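Local coordinates for protein putative phosphoenolpyruvate-dependent sugar phosphotransferase system (PTS) permease (Klebsiella pneumoniae subsp. pneumoniae, PDB 3MTQ) that probably takes part in sugar uptake by the phosphotransferase system, as a IIA component of the mannose family that relays phosphoryl groups, at residues H51-Y56 / V61-Q66; V82-F87 / N93-F98; N111-I116 / K139-Y144. All blocks are in the same frame, centred on the assembly; numbering follows the deposited sequence. Where two conformers were deposited one is given.

Contact 1 (H51-Y56 / V61-Q66); sequences HTLCAY and VDLTQQ
The side chain of Q66 lies against L53, where helix 63-72 packs on strand 50-55, the outermost of the sheet in this chain. Its CB leads towards the strand. Q66 CG is anti to the backbone N (chi1 -171°) and lies 3.8 Å from one methyl of L53, CD1. The chain stays extended, so CD passes beside the other branch, Q66 CD to L53 CD2 being 4.1 Å. At the tip, Q66 NE2 comes within 3.6 Å of C54 O without a hydrogen bond. Q66 OE1 lies 4.4 Å from A55 CA.

One turn earlier, L63 reaches the end of the strand with both methyls. L63 CD1 sits 3.7 Å from A55 CB. L63 CD2 goes the other way, to the tyrosine that follows the strand, and lies 3.8 Å from Y56 CZ. The two side chains meet at about a right angle, and the methyl approaches the phenol end of the ring obliquely.

This is a mostly apolar strand-loop-helix seam, with the amide of Q66 laid along it. In the fold, L53 also packs on V67 and L70 further along helix 63-72. A55 touches V91 of helix 90-96, and strand 50-55 pairs in parallel with strand 22-29.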
loop_
_atom_site.group_PDB
_atom_site.type_symbol
_atom_site.label_atom_id
_atom_site.label_comp_id
_atom_site.label_asym_id
_atom_site.label_seq_id
_atom_site.Cartn_x
_atom_site.Cartn_y
_atom_site.Cartn_z
ATOM N N HIS A 51 4.713 6.596 -13.278
ATOM C CA HIS A 51 4.698 5.490 -14.215
ATOM C C HIS A 51 4.548 4.249 -13.413
ATOM O O HIS A 51 4.984 4.173 -12.262
ATOM C CB HIS A 51 5.975 5.492 -15.047
ATOM C CG HIS A 51 6.219 6.815 -15.690
ATOM N ND1 HIS A 51 5.775 7.116 -16.963
ATOM C CD2 HIS A 51 6.746 7.958 -15.194
ATOM C CE1 HIS A 51 6.057 8.378 -17.234
ATOM N NE2 HIS A 51 6.640 8.912 -16.174
ATOM N N THR A 52 3.898 3.253 -13.975
ATOM C CA THR A 52 3.714 2.023 -13.210
ATOM C C THR A 52 4.393 0.843 -13.890
ATOM O O THR A 52 4.366 0.693 -15.137
ATOM C CB THR A 52 2.266 1.687 -12.980
ATOM O OG1 THR A 52 1.624 1.466 -14.264
ATOM C CG2 THR A 52 1.550 2.742 -12.124
ATOM N N LEU A 53 4.998 -0.004 -13.080
ATOM C CA LEU A 53 5.487 -1.278 -13.557
ATOM C C LEU A 53 4.728 -2.376 -12.823
ATOM O O LEU A 53 4.838 -2.506 -11.612
ATOM C CB LEU A 53 6.991 -1.431 -13.381
ATOM C CG LEU A 53 7.605 -2.672 -14.053
ATOM C CD1 LEU A 53 9.037 -2.430 -14.593
ATOM C CD2 LEU A 53 7.523 -3.955 -13.186
ATOM N N CYS A 54 3.952 -3.166 -13.568
ATOM C CA CYS A 54 3.205 -4.256 -12.953
ATOM C C CYS A 54 3.727 -5.610 -13.442
ATOM O O CYS A 54 3.450 -6.035 -14.569
ATOM C CB CYS A 54 1.714 -4.135 -13.232
ATOM S SG CYS A 54 0.834 -2.733 -12.607
ATOM N N ALA A 55 4.440 -6.295 -12.566
ATOM C CA ALA A 55 5.144 -7.537 -12.850
ATOM C C ALA A 55 4.268 -8.777 -12.826
ATOM O O ALA A 55 3.317 -8.875 -12.061
ATOM C CB ALA A 55 6.297 -7.724 -11.843
ATOM N N TYR A 56 4.600 -9.736 -13.682
ATOM C CA TYR A 56 3.911 -11.035 -13.705
ATOM C C TYR A 56 2.441 -10.951 -14.104
ATOM O O TYR A 56 1.633 -11.785 -13.691
ATOM C CB TYR A 56 4.048 -11.742 -12.352
ATOM C CG TYR A 56 5.469 -11.751 -11.875
ATOM C CD1 TYR A 56 6.460 -12.324 -12.631
ATOM C CD2 TYR A 56 5.828 -11.180 -10.663
ATOM C CE1 TYR A 56 7.743 -12.331 -12.216
ATOM C CE2 TYR A 56 7.134 -11.184 -10.245
ATOM C CZ TYR A 56 8.076 -11.760 -11.001
ATOM O OH TYR A 56 9.376 -11.764 -10.609
ATOM N N VAL A 61 6.738 -11.580 -21.187
ATOM C CA VAL A 61 7.853 -10.677 -20.881
ATOM C C VAL A 61 8.593 -11.027 -19.558
ATOM O O VAL A 61 7.979 -11.388 -18.546
ATOM C CB VAL A 61 7.374 -9.189 -20.897
ATOM C CG1 VAL A 61 6.358 -8.909 -19.764
ATOM C CG2 VAL A 61 8.574 -8.223 -20.850
ATOM N N ASP A 62 9.919 -10.946 -19.596
ATOM C CA ASP A 62 10.755 -11.190 -18.422
ATOM C C ASP A 62 11.095 -9.865 -17.740
ATOM O O ASP A 62 11.158 -8.800 -18.377
ATOM C CB ASP A 62 12.069 -11.873 -18.796
ATOM C CG ASP A 62 13.078 -10.894 -19.355
ATOM O OD1 ASP A 62 12.690 -10.190 -20.308
ATOM O OD2 ASP A 62 14.206 -10.782 -18.815
ATOM N N LEU A 63 11.415 -9.973 -16.456
ATOM C CA LEU A 63 11.378 -8.837 -15.560
ATOM C C LEU A 63 12.594 -7.953 -15.733
ATOM O O LEU A 63 12.462 -6.741 -15.820
ATOM C CB LEU A 63 11.312 -9.333 -14.111
ATOM C CG LEU A 63 10.866 -8.323 -13.068
ATOM C CD1 LEU A 63 9.609 -7.602 -13.496
ATOM C CD2 LEU A 63 10.670 -9.033 -11.715
ATOM N N THR A 64 13.773 -8.558 -15.746
ATOM C CA THR A 64 14.993 -7.788 -15.853
ATOM C C THR A 64 14.968 -6.832 -17.035
ATOM O O THR A 64 15.336 -5.667 -16.869
ATOM C CB THR A 64 16.249 -8.647 -15.925
ATOM O OG1 THR A 64 16.269 -9.533 -14.804
ATOM C CG2 THR A 64 17.508 -7.744 -15.876
ATOM N N GLN A 65 14.502 -7.302 -18.199
ATOM C CA GLN A 65 14.394 -6.422 -19.384
ATOM C C GLN A 65 13.305 -5.351 -19.271
ATOM O O GLN A 65 13.532 -4.199 -19.673
ATOM C CB GLN A 65 14.215 -7.236 -20.677
ATOM C CG GLN A 65 12.829 -7.178 -21.269
ATOM N N GLN A 66 12.136 -5.741 -18.752
ATOM C CA GLN A 66 11.029 -4.836 -18.434
ATOM C C GLN A 66 11.600 -3.715 -17.568
ATOM O O GLN A 66 11.494 -2.551 -17.897
ATOM C CB GLN A 66 9.898 -5.614 -17.708
ATOM C CG GLN A 66 8.515 -4.888 -17.458
ATOM C CD GLN A 66 7.435 -5.812 -16.831
ATOM O OE1 GLN A 66 7.740 -6.895 -16.387
ATOM N NE2 GLN A 66 6.172 -5.342 -16.760
#

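Contact 2 (V82-F87 / N93-F98); sequences VITDIF and NEFVRF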
loop_
_atom_site.group_PDB
_atom_site.type_symbol
_atom_site.label_atom_id
_atom_site.label_comp_id
_atom_site.label_asym_id
_atom_site.label_seq_id
_atom_site.Cartn_x
_atom_site.Cartn_y
_atom_site.Cartn_z
ATOM N N VAL A 82 11.740 5.483 -7.337
ATOM C CA VAL A 82 11.062 4.194 -7.505
ATOM C C VAL A 82 10.539 3.726 -6.149
ATOM O O VAL A 82 11.286 3.720 -5.118
ATOM C CB VAL A 82 11.991 3.107 -8.137
ATOM C CG1 VAL A 82 11.231 1.829 -8.429
ATOM C CG2 VAL A 82 12.671 3.608 -9.440
ATOM N N ILE A 83 9.260 3.395 -6.108
ATOM C CA ILE A 83 8.622 2.854 -4.904
ATOM C C ILE A 83 8.049 1.490 -5.277
ATOM O O ILE A 83 7.160 1.380 -6.179
ATOM C CB ILE A 83 7.468 3.743 -4.310
ATOM C CG1 ILE A 83 7.842 5.227 -4.183
ATOM C CG2 ILE A 83 7.067 3.194 -2.941
ATOM C CD1 ILE A 83 7.527 6.096 -5.415
ATOM N N THR A 84 8.582 0.446 -4.649
ATOM C CA THR A 84 8.202 -0.908 -4.925
ATOM C C THR A 84 7.263 -1.418 -3.844
ATOM O O THR A 84 7.196 -0.857 -2.710
ATOM C CB THR A 84 9.420 -1.846 -5.008
ATOM O OG1 THR A 84 10.096 -1.853 -3.715
ATOM C CG2 THR A 84 10.396 -1.372 -6.074
ATOM N N ASP A 85 6.537 -2.490 -4.168
ATOM C CA ASP A 85 5.590 -3.079 -3.201
ATOM C C ASP A 85 6.245 -3.601 -1.919
ATOM O O ASP A 85 5.741 -3.383 -0.804
ATOM C CB ASP A 85 4.744 -4.207 -3.818
ATOM C CG ASP A 85 5.554 -5.348 -4.472
ATOM O OD1 ASP A 85 6.799 -5.345 -4.576
ATOM O OD2 ASP A 85 4.851 -6.222 -5.071
ATOM N N ILE A 86 7.342 -4.333 -2.073
ATOM C CA ILE A 86 7.928 -4.943 -0.856
ATOM C C ILE A 86 9.401 -5.210 -0.946
ATOM O O ILE A 86 9.932 -5.721 -1.918
ATOM C CB ILE A 86 7.143 -6.253 -0.456
ATOM C CG1 ILE A 86 7.598 -6.843 0.857
ATOM C CG2 ILE A 86 7.252 -7.345 -1.546
ATOM C CD1 ILE A 86 6.621 -7.898 1.428
ATOM N N PHE A 87 10.084 -4.894 0.169
ATOM C CA PHE A 87 11.475 -5.137 0.296
ATOM C C PHE A 87 11.782 -6.657 0.273
ATOM O O PHE A 87 11.073 -7.469 0.899
ATOM C CB PHE A 87 12.009 -4.480 1.615
ATOM C CG PHE A 87 13.526 -4.578 1.763
ATOM C CD1 PHE A 87 14.365 -3.648 1.164
ATOM C CD2 PHE A 87 14.101 -5.639 2.469
ATOM C CE1 PHE A 87 15.776 -3.756 1.283
ATOM C CE2 PHE A 87 15.504 -5.761 2.596
ATOM C CZ PHE A 87 16.336 -4.821 1.983
ATOM N N ASN A 93 14.103 -6.291 -5.738
ATOM C CA ASN A 93 15.418 -6.855 -6.073
ATOM C C ASN A 93 15.918 -6.364 -7.435
ATOM O O ASN A 93 17.053 -5.982 -7.604
ATOM C CB ASN A 93 15.420 -8.409 -6.042
ATOM C CG ASN A 93 15.190 -9.012 -4.631
ATOM O OD1 ASN A 93 15.368 -8.354 -3.609
ATOM N ND2 ASN A 93 14.793 -10.284 -4.593
ATOM N N GLU A 94 15.051 -6.386 -8.444
ATOM C CA GLU A 94 15.473 -5.971 -9.741
ATOM C C GLU A 94 15.909 -4.499 -9.822
ATOM O O GLU A 94 16.664 -4.140 -10.721
ATOM C CB GLU A 94 14.333 -6.255 -10.746
ATOM C CG GLU A 94 14.123 -7.688 -10.987
ATOM C CD GLU A 94 15.313 -8.321 -11.701
ATOM O OE1 GLU A 94 15.895 -7.689 -12.625
ATOM O OE2 GLU A 94 15.675 -9.437 -11.314
ATOM N N PHE A 95 15.486 -3.656 -8.869
ATOM C CA PHE A 95 15.796 -2.230 -8.903
ATOM C C PHE A 95 17.041 -1.863 -8.097
ATOM O O PHE A 95 17.654 -0.821 -8.348
ATOM C CB PHE A 95 14.616 -1.403 -8.386
ATOM C CG PHE A 95 13.525 -1.216 -9.390
ATOM C CD1 PHE A 95 13.637 -0.240 -10.353
ATOM C CD2 PHE A 95 12.396 -2.024 -9.375
ATOM C CE1 PHE A 95 12.628 -0.074 -11.301
ATOM C CE2 PHE A 95 11.397 -1.870 -10.305
ATOM C CZ PHE A 95 11.498 -0.892 -11.266
ATOM N N VAL A 96 17.445 -2.747 -7.188
ATOM C CA VAL A 96 18.629 -2.518 -6.360
ATOM C C VAL A 96 19.897 -2.202 -7.191
ATOM O O VAL A 96 20.755 -1.422 -6.773
ATOM C CB VAL A 96 18.794 -3.709 -5.384
ATOM C CG1 VAL A 96 20.159 -3.753 -4.697
ATOM C CG2 VAL A 96 17.651 -3.668 -4.380
ATOM N N ARG A 97 19.960 -2.729 -8.411
ATOM C CA ARG A 97 21.141 -2.542 -9.262
ATOM C C ARG A 97 21.313 -1.092 -9.688
ATOM O O ARG A 97 22.419 -0.667 -10.016
ATOM C CB ARG A 97 21.070 -3.433 -10.510
ATOM C CG ARG A 97 19.779 -3.373 -11.234
ATOM C CD ARG A 97 19.900 -3.573 -12.728
ATOM N NE ARG A 97 21.032 -4.408 -13.119
ATOM C CZ ARG A 97 20.985 -5.710 -13.402
ATOM N NH1 ARG A 97 22.112 -6.345 -13.752
ATOM N NH2 ARG A 97 19.846 -6.387 -13.340
ATOM N N PHE A 98 20.212 -0.340 -9.725
ATOM C CA PHE A 98 20.229 1.058 -10.177
ATOM C C PHE A 98 20.663 2.078 -9.146
ATOM O O PHE A 98 20.748 3.275 -9.450
ATOM C CB PHE A 98 18.874 1.460 -10.749
ATOM C CG PHE A 98 18.479 0.640 -11.909
ATOM C CD1 PHE A 98 18.947 0.940 -13.170
ATOM C CD2 PHE A 98 17.669 -0.478 -11.742
ATOM C CE1 PHE A 98 18.577 0.152 -14.267
ATOM C CE2 PHE A 98 17.305 -1.268 -12.830
ATOM C CZ PHE A 98 17.775 -0.940 -14.095
#
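This is a buried CH-pi contact between V82 and F95, inside the beta-alpha-beta unit made of strand 79-84, helix 90-96 and strand 104-108. The helix lies over the parallel sheet and drops one aromatic ring onto the strand that precedes it.

V82 CG1 stands over the centre of the F95 ring. It is 3.7 Å from the ring centroid and only 11° off the ring normal, so the methyl lies over the middle of the face. With chi1 at -174°, V82 CG1 swings to the far side from the backbone N, and this brings it over the ring. The second branch reaches one side of the ring, with V82 CG2 4.1 Å from F95 CE1.

T84 adds a smaller touch two residues along the same strand. Its methyl meets the ring obliquely, T84 CG2 lying 3.9 Å from F95 CD2. The hydroxyl of T84 is used elsewhere: OG1 is hydrogen-bonded to N92 OD1, and weakly to L107 O, while CG2 faces the ring.

F95 is enclosed by several elements. It also packs on A27 of strand 22-29, L106 of strand 104-108 and V67 of helix 63-72. V82 in turn touches I25, F104 and L106, and its backbone pairs with H105 and L107 of strand 104-108.

Contact 3 (N111-I116 / K139-Y144); sequences NLPLII and KESIQY
P113 packs on S141 where the first turn of helix 112-120 meets the end of helix 127-141. N111 is at the N-cap position of helix 112-120. Its side chain accepts from the backbone N of L114, a capping bond, while the same residue touches I142. Through P113 and S141 the two helices meet start to end, next to the subunit interface of the dimer.

The tighter part is the P113-S141 pair. P113 CB is 3.7 Å from S141 OG and 3.9 Å from S141 CB, so the proline ring lies against the whole short serine side chain. A chi1 of -175° turns the S141 hydroxyl away from its own amide nitrogen and alongside the ring.

The part around I142 is looser. I142 CG1 stands 4.5 Å from P113 CG. The end of the I142 side chain passes the amide of N111 obliquely, with I142 CD1 4.1 Å from N111 ND2. I142 is the first residue to leave helical geometry, and from there the chain runs into the short strand 143-144. Further along, Q143 and Y144 pair in an antiparallel ladder with a strand of the second subunit. I142 packs on I142 of that subunit, and the carbonyl O of I142 accepts a hydrogen bond from K139 NZ of the second subunit.

The amide of N111 is held at both ends. ND2 is hydrogen-bonded to G109 O. N111 OD1 takes L114 N at 2.9 Å, with an N-H...O angle of 163° and the donor lying above the carbonyl plane.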
loop_
_atom_site.group_PDB
_atom_site.type_symbol
_atom_site.label_atom_id
_atom_site.label_comp_id
_atom_site.label_asym_id
_atom_site.label_seq_id
_atom_site.Cartn_x
_atom_site.Cartn_y
_atom_site.Cartn_z
ATOM N N ASN A 111 2.536 2.544 -0.396
ATOM C CA ASN A 111 1.348 2.801 0.390
ATOM C C ASN A 111 0.874 4.197 0.095
ATOM O O ASN A 111 1.618 5.019 -0.435
ATOM C CB ASN A 111 1.628 2.593 1.923
ATOM C CG ASN A 111 2.543 3.643 2.508
ATOM O OD1 ASN A 111 2.108 4.761 2.847
ATOM N ND2 ASN A 111 3.819 3.289 2.687
ATOM N N LEU A 112 -0.386 4.443 0.344
ATOM C CA LEU A 112 -1.020 5.689 -0.028
ATOM C C LEU A 112 -0.527 6.881 0.775
ATOM O O LEU A 112 -0.167 7.923 0.228
ATOM C CB LEU A 112 -2.536 5.576 0.099
ATOM C CG LEU A 112 -3.389 6.716 -0.471
ATOM C CD1 LEU A 112 -2.962 7.316 -1.861
ATOM C CD2 LEU A 112 -4.894 6.304 -0.469
ATOM N N PRO A 113 -0.462 6.724 2.086
ATOM C CA PRO A 113 -0.021 7.939 2.762
ATOM C C PRO A 113 1.335 8.415 2.245
ATOM O O PRO A 113 1.560 9.629 2.092
ATOM C CB PRO A 113 0.100 7.514 4.239
ATOM C CG PRO A 113 -0.392 6.088 4.349
ATOM C CD PRO A 113 -0.959 5.664 2.970
ATOM N N LEU A 114 2.266 7.499 2.013
ATOM C CA LEU A 114 3.613 7.850 1.497
ATOM C C LEU A 114 3.588 8.657 0.228
ATOM O O LEU A 114 4.208 9.723 0.102
ATOM C CB LEU A 114 4.459 6.603 1.296
ATOM C CG LEU A 114 5.814 6.782 0.621
ATOM C CD1 LEU A 114 6.721 7.619 1.543
ATOM C CD2 LEU A 114 6.420 5.415 0.342
ATOM N N ILE A 115 2.827 8.163 -0.744
ATOM C CA ILE A 115 2.665 8.884 -1.965
ATOM C C ILE A 115 2.025 10.278 -1.834
ATOM O O ILE A 115 2.516 11.245 -2.416
ATOM C CB ILE A 115 1.891 7.994 -2.986
ATOM C CG1 ILE A 115 2.584 6.651 -3.120
ATOM C CG2 ILE A 115 1.824 8.749 -4.300
ATOM C CD1 ILE A 115 4.060 6.757 -3.338
ATOM N N ILE A 116 0.987 10.407 -1.029
ATOM C CA ILE A 116 0.352 11.696 -0.774
ATOM C C ILE A 116 1.340 12.705 -0.140
ATOM O O ILE A 116 1.421 13.882 -0.544
ATOM C CB ILE A 116 -0.884 11.528 0.126
ATOM C CG1 ILE A 116 -1.987 10.779 -0.643
ATOM C CG2 ILE A 116 -1.424 12.882 0.547
ATOM C CD1 ILE A 116 -2.207 11.363 -2.011
ATOM N N LYS A 139 4.676 6.300 7.978
ATOM C CA LYS A 139 4.707 5.288 9.018
ATOM C C LYS A 139 3.825 5.671 10.226
ATOM O O LYS A 139 3.177 4.811 10.833
ATOM C CB LYS A 139 6.142 4.991 9.432
ATOM C CG LYS A 139 6.952 4.179 8.416
ATOM C CD LYS A 139 8.338 3.853 8.985
ATOM C CE LYS A 139 9.342 3.586 7.886
ATOM N NZ LYS A 139 10.449 2.699 8.324
ATOM N N GLU A 140 3.784 6.955 10.555
ATOM C CA GLU A 140 2.937 7.450 11.641
ATOM C C GLU A 140 1.472 7.205 11.330
ATOM O O GLU A 140 0.702 6.845 12.207
ATOM C CB GLU A 140 3.142 8.948 11.857
ATOM C CG GLU A 140 4.514 9.350 12.402
ATOM C CD GLU A 140 4.625 10.879 12.623
ATOM O OE1 GLU A 140 3.730 11.420 13.328
ATOM O OE2 GLU A 140 5.595 11.517 12.111
ATOM N N SER A 141 1.115 7.412 10.060
ATOM C CA SER A 141 -0.237 7.179 9.534
ATOM C C SER A 141 -0.744 5.702 9.453
ATOM O O SER A 141 -1.967 5.448 9.385
ATOM C CB SER A 141 -0.272 7.739 8.112
ATOM O OG SER A 141 -1.567 7.645 7.584
ATOM N N ILE A 142 0.199 4.761 9.347
ATOM C CA ILE A 142 -0.080 3.321 9.341
ATOM C C ILE A 142 -0.310 2.886 10.797
ATOM O O ILE A 142 0.610 2.918 11.613
ATOM C CB ILE A 142 1.111 2.573 8.680
ATOM C CG1 ILE A 142 1.183 2.968 7.178
ATOM C CG2 ILE A 142 0.994 1.087 8.831
ATOM C CD1 ILE A 142 2.520 2.735 6.525
ATOM N N GLN A 143 -1.532 2.506 11.140
ATOM C CA GLN A 143 -1.868 2.391 12.568
ATOM C C GLN A 143 -3.006 1.443 12.830
ATOM O O GLN A 143 -3.775 1.116 11.910
ATOM C CB GLN A 143 -2.215 3.777 13.122
ATOM C CG GLN A 143 -3.482 4.406 12.545
ATOM C CD GLN A 143 -3.595 5.863 12.815
ATOM O OE1 GLN A 143 -3.051 6.705 12.072
ATOM N NE2 GLN A 143 -4.293 6.197 13.878
ATOM N N TYR A 144 -3.102 1.020 14.085
ATOM C CA TYR A 144 -4.177 0.173 14.562
ATOM C C TYR A 144 -5.263 1.119 15.125
ATOM O O TYR A 144 -5.169 1.622 16.231
ATOM C CB TYR A 144 -3.683 -0.795 15.627
ATOM C CG TYR A 144 -4.660 -1.841 16.146
ATOM C CD1 TYR A 144 -5.863 -2.204 15.470
ATOM C CD2 TYR A 144 -4.348 -2.548 17.275
ATOM C CE1 TYR A 144 -6.687 -3.181 15.989
ATOM C CE2 TYR A 144 -5.168 -3.496 17.784
ATOM C CZ TYR A 144 -6.315 -3.852 17.146
ATOM O OH TYR A 144 -7.039 -4.845 17.737
#

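In the fold
Contacts 1 and 2 serve the same parallel sheet, each joining one strand to the helix that follows it. Contact 2 is the core one, built from an aromatic face and methyls. Contact 1 lies at the outermost strand of the sheet in this chain and is partly buried, with a glutamine among its leucines. The two touch directly: T64 OG1 and E94 OE1 are 2.9 Å apart, a probable hydrogen bond between their helices. Contact 3 is also buried, but it joins two helix ends instead of sheet to helix. Its segments meet by van der Waals touches, beside an N-cap bond inside 111-116. It meets contact 2 through I83 and L114. Contacts 2 and 3 both touch the second subunit.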